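Local coordinates for protein aac(6')-Ii (Enterococcus faecium, PDB 1N71) that binds coenzyme A and, as an aminoglycoside 6'-N-acetyltransferase of the GNAT superfamily, probably transfers acetyl groups to aminoglycoside antibiotics, thereby conferring resistance, at residues T118-Q122 and T123-E127. Numbering follows the deposited sequence.
Sequences TTLSQ and TDLYE. Unlike the reference sequence in segment 123-127: Glu127 (reference Val).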
ATOM      1  N   THR A 118      10.522   0.942 -17.887  1.00 17.06           N
ATOM      2  CA  THR A 118      11.142   2.204 -17.472  1.00 17.38           C
ATOM      3  C   THR A 118      12.561   1.940 -16.960  1.00 16.21           C
ATOM      4  O   THR A 118      12.956   0.793 -16.752  1.00 15.36           O
ATOM      5  CB  THR A 118      10.367   2.890 -16.322  1.00 17.22           C
ATOM      6  OG1 THR A 118      10.735   2.285 -15.076  1.00 13.83           O
ATOM      7  CG2 THR A 118       8.867   2.740 -16.518  1.00 18.97           C
ATOM      8  N   THR A 119      13.316   3.010 -16.738  1.00 17.36           N
ATOM      9  CA  THR A 119      14.679   2.873 -16.249  1.00 16.87           C
ATOM     10  C   THR A 119      14.750   2.493 -14.777  1.00 17.37           C
ATOM     11  O   THR A 119      15.843   2.328 -14.235  1.00 17.95           O
ATOM     12  CB  THR A 119      15.484   4.177 -16.466  1.00 18.27           C
ATOM     13  OG1 THR A 119      14.760   5.294 -15.928  1.00 16.33           O
ATOM     14  CG2 THR A 119      15.742   4.395 -17.950  1.00 18.14           C
ATOM     15  N   LEU A 120      13.597   2.347 -14.125  1.00 16.08           N
ATOM     16  CA  LEU A 120      13.590   1.978 -12.709  1.00 16.53           C
ATOM     17  C   LEU A 120      13.684   0.472 -12.504  1.00 16.49           C
ATOM     18  O   LEU A 120      13.918   0.006 -11.391  1.00 17.42           O
ATOM     19  CB  LEU A 120      12.343   2.522 -12.001  1.00 16.28           C
ATOM     20  CG  LEU A 120      12.221   4.046 -11.882  1.00 16.41           C
ATOM     21  CD1 LEU A 120      11.072   4.378 -10.942  1.00 17.16           C
ATOM     22  CD2 LEU A 120      13.521   4.641 -11.344  1.00 18.77           C
ATOM     23  N   SER A 121      13.485  -0.291 -13.572  1.00 17.60           N
ATOM     24  CA  SER A 121      13.593  -1.742 -13.481  1.00 17.69           C
ATOM     25  C   SER A 121      14.987  -2.145 -13.977  1.00 18.65           C
ATOM     26  O   SER A 121      15.684  -1.347 -14.607  1.00 17.68           O
ATOM     27  CB  SER A 121      12.510  -2.419 -14.330  1.00 17.89           C
ATOM     28  OG  SER A 121      12.557  -1.985 -15.677  1.00 18.99           O
ATOM     29  N   GLN A 122      15.387  -3.377 -13.691  1.00 20.18           N
ATOM     30  CA  GLN A 122      16.696  -3.871 -14.104  1.00 23.33           C
ATOM     31  C   GLN A 122      17.833  -2.996 -13.598  1.00 23.68           C
ATOM     32  O   GLN A 122      18.743  -2.630 -14.348  1.00 22.05           O
ATOM     33  CB  GLN A 122      16.756  -4.009 -15.630  1.00 25.81           C
ATOM     34  CG  GLN A 122      16.217  -5.353 -16.117  1.00 32.38           C
ATOM     35  CD  GLN A 122      16.200  -5.485 -17.625  1.00 35.72           C
ATOM     36  OE1 GLN A 122      17.164  -5.133 -18.305  1.00 38.72           O
ATOM     37  NE2 GLN A 122      15.102  -6.013 -18.157  1.00 36.50           N
ATOM     38  N   THR A 123      17.763  -2.670 -12.313  1.00 23.85           N
ATOM     39  CA  THR A 123      18.771  -1.858 -11.643  1.00 23.89           C
ATOM     40  C   THR A 123      18.546  -1.990 -10.145  1.00 23.84           C
ATOM     41  O   THR A 123      17.421  -2.214  -9.703  1.00 23.61           O
ATOM     42  CB  THR A 123      18.661  -0.373 -12.029  1.00 24.19           C
ATOM     43  OG1 THR A 123      19.697   0.366 -11.366  1.00 26.08           O
ATOM     44  CG2 THR A 123      17.297   0.190 -11.618  1.00 23.24           C
ATOM     45  N   ASP A 124      19.612  -1.867  -9.360  1.00 24.41           N
ATOM     46  CA  ASP A 124      19.477  -1.972  -7.908  1.00 24.53           C
ATOM     47  C   ASP A 124      18.907  -0.654  -7.404  1.00 22.94           C
ATOM     48  O   ASP A 124      19.611   0.359  -7.361  1.00 21.44           O
ATOM     49  CB  ASP A 124      20.835  -2.223  -7.246  1.00 26.33           C
ATOM     50  CG  ASP A 124      20.701  -2.575  -5.776  1.00 28.42           C
ATOM     51  OD1 ASP A 124      19.699  -2.158  -5.159  1.00 26.29           O
ATOM     52  OD2 ASP A 124      21.598  -3.258  -5.235  1.00 30.56           O
ATOM     53  N   LEU A 125      17.638  -0.672  -7.009  1.00 21.80           N
ATOM     54  CA  LEU A 125      16.974   0.539  -6.544  1.00 22.02           C
ATOM     55  C   LEU A 125      17.393   1.072  -5.184  1.00 21.85           C
ATOM     56  O   LEU A 125      16.974   2.163  -4.799  1.00 22.00           O
ATOM     57  CB  LEU A 125      15.455   0.354  -6.581  1.00 22.27           C
ATOM     58  CG  LEU A 125      14.868   0.502  -7.985  1.00 23.52           C
ATOM     59  CD1 LEU A 125      13.359   0.299  -7.940  1.00 21.93           C
ATOM     60  CD2 LEU A 125      15.199   1.895  -8.529  1.00 24.08           C
ATOM     61  N   TYR A 126      18.201   0.314  -4.448  1.00 20.33           N
ATOM     62  CA  TYR A 126      18.668   0.796  -3.153  1.00 21.60           C
ATOM     63  C   TYR A 126      19.843   1.750  -3.372  1.00 23.44           C
ATOM     64  O   TYR A 126      20.223   2.508  -2.473  1.00 22.30           O
ATOM     65  CB  TYR A 126      19.085  -0.377  -2.257  1.00 21.82           C
ATOM     66  CG  TYR A 126      17.902  -1.169  -1.740  1.00 22.63           C
ATOM     67  CD1 TYR A 126      17.012  -0.607  -0.821  1.00 21.47           C
ATOM     68  CD2 TYR A 126      17.640  -2.457  -2.208  1.00 23.91           C
ATOM     69  CE1 TYR A 126      15.889  -1.305  -0.381  1.00 20.84           C
ATOM     70  CE2 TYR A 126      16.514  -3.167  -1.773  1.00 22.23           C
ATOM     71  CZ  TYR A 126      15.643  -2.581  -0.859  1.00 22.93           C
ATOM     72  OH  TYR A 126      14.526  -3.269  -0.427  1.00 22.52           O
ATOM     73  N   GLU A 127      20.391   1.723  -4.585  1.00 22.72           N
ATOM     74  CA  GLU A 127      21.517   2.575  -4.962  1.00 23.58           C
ATOM     75  C   GLU A 127      21.047   3.802  -5.727  1.00 21.57           C
ATOM     76  O   GLU A 127      20.491   3.675  -6.812  1.00 21.16           O
ATOM     77  CB  GLU A 127      22.497   1.791  -5.840  1.00 25.46           C
ATOM     78  CG  GLU A 127      23.059   0.557  -5.171  1.00 30.69           C
ATOM     79  CD  GLU A 127      23.620   0.873  -3.799  1.00 34.08           C
ATOM     80  OE1 GLU A 127      24.471   1.781  -3.706  1.00 36.08           O
ATOM     81  OE2 GLU A 127      23.208   0.218  -2.818  1.00 37.15           O
TER
HETATM   82  O   HOH W   1      14.873  -2.412 -10.444  1.00 16.30           O
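Thr119 opens the contact through its backbone: its carbonyl O lies 3.7 Å from the methyl CG2 of Thr123, within the ST turn in which Leu120 N donates to Thr118 OG1. Thr123 CG2 also comes to 3.4 Å from Leu120 O. Leu125 CD1 approaches Leu120 O at 3.5 Å. A water donates to Leu120 O at 2.8 Å. The same water donates to Thr123 O, at 2.7 Å, and so ties the backbone on either side of the bend by a polar bridge. Beyond the carbonyl, Leu120 CD2 and Leu125 CD2 meet as apolar branch ends at 4.3 Å. Gln122, both backbone torsions positive in the left-handed region, turns the chain between two type I turns, 118-121 and 124-127. In Thr123, OG1 stands anti to the backbone N (chi1 -179°), which leaves CG2 facing the carbonyls while OG1 bonds Lys132 of helix 129-134. Past the bend, Asp124 OD1 closes an Asx turn by accepting from Tyr126 N, 30° out of the carboxylate plane. The chemistry implies a loop, between strand 106-112 and helix 129-134 of the GNAT fold, shaped by side-chain-to-backbone turns and one bridging water, its leucines packed on Val157 of strand 153-158 and the Leu120 side chain about 13 Å from bound coenzyme A.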